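Local coordinates for 3-methyladenine dna-glycosylase (Archaeoglobus fulgidus, PDB 2JHN), which belongs to the helix-hairpin-helix DNA glycosylases of base excision repair and joins a TBP-like sheet domain to a mostly helical body, at residues V46-Y51 / I58-N63; N234-D239 / R272-I277. The protein carries 1 engineered substitution. All coordinates share one frame; numbering follows the deposited sequence.

Overall arrangement
Contact 1 comes first along the chain and is complete before contact 2 begins. It pairs strands 44-54 and 57-62, a hairpin in the five-stranded antiparallel sheet of the N-terminal TBP-like domain. Contact 2 belongs to the helical part of the protein: the loop between helices 220-229 and 241-251, part of the helix-hairpin-helix glycosylase region, meets the start of helix 274-287, the last helix of the chain. The two share no helix or strand. The centres of contact 1 and contact 2 are about 30 Å apart, on opposite sides of the chain's centre, and the nearest atoms of contact 1 and contact 2 are about 16 Å apart. One contact joins two neighbouring strands inside the sheet, while the other ties the final helix to the helical body.

Contact 1: V46-Y51 / I58-N63; sequences VAVMAY and IVVEGN
Strands 46-51 and 58-62 run antiparallel, their axes 4.7 Å apart at closest approach, with M49 opposite E61 and Y51 opposite V59 as hydrogen-bonded pairs. M49 N gives a bond of 2.8 Å to E61 O, and E61 N returns one to M49 O. Past G62 a side chain finishes the pairing: N63 OD1 accepts from A47 N (2.9 Å), which sits 42° out of the N63 amide carbonyl plane, while N63 N bonds A47 O. M49, Y51, V59 and E61 share one face. Y51 CG lies between the backbone N and the carbonyl carbon (chi1 55°), which lays the ring alongside V59, whose CB lies over it, 4.1 Å from the centroid, in a CH-pi contact. At the ring edge Y51 OH donates to the anti side of E61 OE2 (2.5 Å), ring and carboxylate planes 70° apart. M49 CG lies alongside E61 CB at 3.8 Å. On the face of V48, A50 and V60, V48 CG1 meets V60 CG1 at 3.7 Å, with L76 of helix 69-80 touching both valines. The hairpin thus has a greasy face against the helix and a mixed one, where the short phenol-carboxylate bond holds the hydroxyl end of Y51 and probably steadies negative charge on E61.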
loop_
_atom_site.group_PDB
_atom_site.type_symbol
_atom_site.label_atom_id
_atom_site.label_comp_id
_atom_site.label_asym_id
_atom_site.label_seq_id
_atom_site.Cartn_x
_atom_site.Cartn_y
_atom_site.Cartn_z
ATOM N N VAL A 46 8.719 3.751 17.202
ATOM C CA VAL A 46 7.660 4.299 18.038
ATOM C C VAL A 46 6.319 3.620 17.743
ATOM O O VAL A 46 6.097 3.091 16.634
ATOM C CB VAL A 46 7.543 5.854 17.911
ATOM C CG1 VAL A 46 8.815 6.523 18.420
ATOM C CG2 VAL A 46 7.245 6.290 16.472
ATOM N N ALA A 47 5.449 3.625 18.747
ATOM C CA ALA A 47 4.091 3.108 18.623
ATOM C C ALA A 47 3.191 4.228 18.086
ATOM O O ALA A 47 3.256 5.377 18.554
ATOM C CB ALA A 47 3.581 2.617 19.981
ATOM N N VAL A 48 2.389 3.909 17.071
ATOM C CA VAL A 48 1.374 4.838 16.561
ATOM C C VAL A 48 0.072 4.061 16.400
ATOM O O VAL A 48 0.086 2.927 15.929
ATOM C CB VAL A 48 1.764 5.493 15.209
ATOM C CG1 VAL A 48 0.659 6.458 14.734
ATOM C CG2 VAL A 48 3.074 6.279 15.334
ATOM N N MET A 49 -1.050 4.667 16.811
ATOM C CA MET A 49 -2.362 4.102 16.523
ATOM C C MET A 49 -3.295 5.231 16.098
ATOM O O MET A 49 -3.071 6.398 16.429
ATOM C CB MET A 49 -2.930 3.338 17.728
ATOM C CG MET A 49 -3.440 4.228 18.817
ATOM S SD MET A 49 -3.761 3.322 20.334
ATOM C CE MET A 49 -5.261 2.498 19.933
ATOM N N ALA A 50 -4.328 4.883 15.353
ATOM C CA ALA A 50 -5.257 5.890 14.845
ATOM C C ALA A 50 -6.644 5.294 14.686
ATOM O O ALA A 50 -6.793 4.114 14.397
ATOM C CB ALA A 50 -4.763 6.486 13.523
ATOM N N TYR A 51 -7.655 6.142 14.874
ATOM C CA TYR A 51 -9.049 5.728 14.843
ATOM C C TYR A 51 -9.877 7.015 14.793
ATOM O O TYR A 51 -9.422 8.064 15.260
ATOM C CB TYR A 51 -9.407 4.885 16.084
ATOM C CG TYR A 51 -9.096 5.594 17.391
ATOM C CD1 TYR A 51 -10.046 6.429 17.992
ATOM C CD2 TYR A 51 -7.864 5.430 18.030
ATOM C CE1 TYR A 51 -9.761 7.107 19.193
ATOM C CE2 TYR A 51 -7.569 6.094 19.237
ATOM C CZ TYR A 51 -8.543 6.929 19.813
ATOM O OH TYR A 51 -8.297 7.608 20.991
ATOM N N ILE A 58 -9.654 12.270 12.774
ATOM C CA ILE A 58 -8.935 11.050 13.116
ATOM C C ILE A 58 -8.040 11.353 14.323
ATOM O O ILE A 58 -7.199 12.248 14.289
ATOM C CB ILE A 58 -8.066 10.513 11.907
ATOM C CG1 ILE A 58 -8.924 10.298 10.640
ATOM C CG2 ILE A 58 -7.273 9.244 12.305
ATOM C CD1 ILE A 58 -10.175 9.393 10.800
ATOM N N VAL A 59 -8.252 10.602 15.390
ATOM C CA VAL A 59 -7.379 10.669 16.554
ATOM C C VAL A 59 -6.140 9.791 16.349
ATOM O O VAL A 59 -6.247 8.661 15.852
ATOM C CB VAL A 59 -8.137 10.246 17.821
ATOM C CG1 VAL A 59 -7.191 10.231 19.069
ATOM C CG2 VAL A 59 -9.325 11.176 18.029
ATOM N N VAL A 60 -4.989 10.338 16.721
ATOM C CA VAL A 60 -3.715 9.596 16.785
ATOM C C VAL A 60 -3.182 9.549 18.230
ATOM O O VAL A 60 -3.164 10.559 18.937
ATOM C CB VAL A 60 -2.634 10.193 15.848
ATOM C CG1 VAL A 60 -1.380 9.298 15.834
ATOM C CG2 VAL A 60 -3.169 10.361 14.402
ATOM N N GLU A 61 -2.785 8.359 18.651
ATOM C CA GLU A 61 -2.056 8.182 19.905
ATOM C C GLU A 61 -0.751 7.445 19.628
ATOM O O GLU A 61 -0.647 6.656 18.670
ATOM C CB GLU A 61 -2.900 7.384 20.894
ATOM C CG GLU A 61 -4.220 8.039 21.285
ATOM C CD GLU A 61 -4.963 7.246 22.352
ATOM O OE1 GLU A 61 -4.364 6.953 23.410
ATOM O OE2 GLU A 61 -6.145 6.916 22.144
ATOM N N GLY A 62 0.247 7.682 20.476
ATOM C CA GLY A 62 1.536 7.025 20.305
ATOM C C GLY A 62 2.547 7.556 21.297
ATOM O O GLY A 62 2.241 8.480 22.056
ATOM N N ASN A 63 3.752 6.989 21.272
ATOM C CA ASN A 63 4.775 7.338 22.260
ATOM C C ASN A 63 5.924 8.183 21.711
ATOM O O ASN A 63 6.975 8.305 22.358
ATOM C CB ASN A 63 5.284 6.092 22.985
ATOM C CG ASN A 63 6.081 5.174 22.088
ATOM O OD1 ASN A 63 6.171 5.391 20.870
ATOM N ND2 ASN A 63 6.681 4.139 22.688
#

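Contact 2: N234-D239 / R272-I277; sequences NVFPAD and RFARDI
N234 and F236, two residues apart in the loop, reach A274 at the start of helix 274-287 from different directions. The carboxamide of N234 swings out with CG anti to the backbone N (chi1 -166°) and sets OD1 against the helix start. There it accepts the N-H of R275 at 3.0 Å, nearly in line with its C=O bond (162°) but bent at the hydrogen (137°). The same oxygen lies 3.2 Å from A274 CB, so the methyl packs close beside the bond. N234 ND2 passes 3.6 Å from R272 CA and is bonded to G271 O, which leaves both ends of the amide engaged. F236 turns its CD1-CE1 edge to A274 O, which lies near the ring plane, 3.7 Å from F236 CD1. A274 CB, standing off that plane, touches F236 CD1 at 3.9 Å, so the methyl abuts both the amide oxygen and the phenyl ring. Around F236, F270 makes an edge-to-face contact, and L278 and L281 continue the apolar surface along the helix. R275 directs its guanidinium away from the loop, where NH1 bonds S228 O and G112 O. With F273 at the N-cap position, the asparagine oxygen serves a backbone N-H in the first turn, where the helix's own carbonyls cannot, while the A274 methyl beside F236 CD1 adds an apolar touch between loop and helix.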
loop_
_atom_site.group_PDB
_atom_site.type_symbol
_atom_site.label_atom_id
_atom_site.label_comp_id
_atom_site.label_asym_id
_atom_site.label_seq_id
_atom_site.Cartn_x
_atom_site.Cartn_y
_atom_site.Cartn_z
ATOM N N ASN A 234 1.778 8.579 -10.423
ATOM C CA ASN A 234 0.665 8.255 -11.292
ATOM C C ASN A 234 1.108 7.371 -12.468
ATOM O O ASN A 234 1.102 7.791 -13.641
ATOM C CB ASN A 234 -0.016 9.533 -11.772
ATOM C CG ASN A 234 -1.372 9.264 -12.405
ATOM O OD1 ASN A 234 -2.081 8.346 -11.991
ATOM N ND2 ASN A 234 -1.728 10.051 -13.414
ATOM N N VAL A 235 1.512 6.148 -12.135
ATOM C CA VAL A 235 1.956 5.171 -13.105
ATOM C C VAL A 235 0.964 4.021 -12.985
ATOM O O VAL A 235 0.679 3.542 -11.882
ATOM C CB VAL A 235 3.413 4.743 -12.811
ATOM C CG1 VAL A 235 3.843 3.583 -13.675
ATOM C CG2 VAL A 235 4.356 5.950 -13.008
ATOM N N PHE A 236 0.386 3.602 -14.093
ATOM C CA PHE A 236 -0.741 2.684 -13.971
ATOM C C PHE A 236 -0.281 1.289 -14.362
ATOM O O PHE A 236 0.074 1.071 -15.531
ATOM C CB PHE A 236 -1.925 3.164 -14.824
ATOM C CG PHE A 236 -3.210 2.409 -14.556
ATOM C CD1 PHE A 236 -3.998 2.722 -13.431
ATOM C CD2 PHE A 236 -3.627 1.400 -15.421
ATOM C CE1 PHE A 236 -5.206 2.021 -13.176
ATOM C CE2 PHE A 236 -4.811 0.681 -15.195
ATOM C CZ PHE A 236 -5.609 1.005 -14.058
ATOM N N PRO A 237 -0.273 0.343 -13.392
ATOM C CA PRO A 237 0.279 -1.013 -13.609
ATOM C C PRO A 237 -0.657 -1.974 -14.354
ATOM O O PRO A 237 -1.288 -2.866 -13.753
ATOM C CB PRO A 237 0.569 -1.503 -12.186
ATOM C CG PRO A 237 -0.511 -0.836 -11.354
ATOM C CD PRO A 237 -0.803 0.505 -12.017
ATOM N N ALA A 238 -0.704 -1.803 -15.664
ATOM C CA ALA A 238 -1.697 -2.474 -16.509
ATOM C C ALA A 238 -1.478 -3.989 -16.670
ATOM O O ALA A 238 -2.422 -4.729 -17.011
ATOM C CB ALA A 238 -1.747 -1.758 -17.880
ATOM N N ASP A 239 -0.249 -4.462 -16.444
ATOM C CA ASP A 239 0.028 -5.911 -16.470
ATOM C C ASP A 239 -0.567 -6.653 -15.272
ATOM O O ASP A 239 -0.671 -7.868 -15.290
ATOM C CB ASP A 239 1.536 -6.216 -16.584
ATOM C CG ASP A 239 2.141 -5.661 -17.851
ATOM O OD1 ASP A 239 1.834 -6.209 -18.941
ATOM O OD2 ASP A 239 2.904 -4.660 -17.761
ATOM N N ARG A 272 -5.210 12.110 -14.556
ATOM C CA ARG A 272 -4.372 12.467 -13.402
ATOM C C ARG A 272 -4.774 11.672 -12.142
ATOM O O ARG A 272 -4.072 11.681 -11.130
ATOM C CB ARG A 272 -4.423 13.975 -13.125
ATOM C CG ARG A 272 -5.771 14.542 -12.682
ATOM C CD ARG A 272 -5.886 16.020 -13.135
ATOM N NE ARG A 272 -7.121 16.670 -12.709
ATOM C CZ ARG A 272 -8.267 16.666 -13.390
ATOM N NH1 ARG A 272 -8.379 16.030 -14.551
ATOM N NH2 ARG A 272 -9.321 17.306 -12.884
ATOM N N PHE A 273 -5.930 11.033 -12.209
ATOM C CA PHE A 273 -6.484 10.279 -11.069
ATOM C C PHE A 273 -6.308 8.766 -11.183
ATOM O O PHE A 273 -6.891 8.014 -10.390
ATOM C CB PHE A 273 -7.964 10.642 -10.865
ATOM C CG PHE A 273 -8.164 12.032 -10.357
ATOM C CD1 PHE A 273 -7.715 12.407 -9.081
ATOM C CD2 PHE A 273 -8.790 12.989 -11.163
ATOM C CE1 PHE A 273 -7.885 13.710 -8.621
ATOM C CE2 PHE A 273 -8.956 14.297 -10.694
ATOM C CZ PHE A 273 -8.523 14.661 -9.449
ATOM N N ALA A 274 -5.482 8.311 -12.129
ATOM C CA ALA A 274 -5.299 6.862 -12.352
ATOM C C ALA A 274 -4.850 6.113 -11.075
ATOM O O ALA A 274 -5.335 5.003 -10.810
ATOM C CB ALA A 274 -4.308 6.584 -13.485
ATOM N N ARG A 275 -3.928 6.727 -10.307
ATOM C CA ARG A 275 -3.442 6.103 -9.036
ATOM C C ARG A 275 -4.544 5.932 -7.966
ATOM O O ARG A 275 -4.565 4.946 -7.254
ATOM C CB ARG A 275 -2.241 6.881 -8.456
ATOM C CG ARG A 275 -1.316 6.004 -7.569
ATOM C CD ARG A 275 -0.314 6.871 -6.804
ATOM N NE ARG A 275 -0.979 7.551 -5.699
ATOM C CZ ARG A 275 -1.216 6.990 -4.519
ATOM N NH1 ARG A 275 -0.814 5.747 -4.281
ATOM N NH2 ARG A 275 -1.873 7.669 -3.580
ATOM N N ASP A 276 -5.461 6.901 -7.857
ATOM C CA ASP A 276 -6.592 6.780 -6.938
ATOM C C ASP A 276 -7.564 5.727 -7.448
ATOM O O ASP A 276 -8.019 4.837 -6.712
ATOM C CB ASP A 276 -7.312 8.140 -6.859
ATOM C CG ASP A 276 -6.425 9.223 -6.329
ATOM O OD1 ASP A 276 -6.204 9.259 -5.102
ATOM O OD2 ASP A 276 -5.950 10.062 -7.142
ATOM N N ILE A 277 -7.873 5.801 -8.737
ATOM C CA ILE A 277 -8.781 4.805 -9.334
ATOM C C ILE A 277 -8.233 3.374 -9.217
ATOM O O ILE A 277 -8.978 2.415 -9.054
ATOM C CB ILE A 277 -9.118 5.195 -10.811
ATOM C CG1 ILE A 277 -9.892 6.523 -10.805
ATOM C CG2 ILE A 277 -9.863 4.048 -11.552
ATOM C CD1 ILE A 277 -9.914 7.238 -12.184
#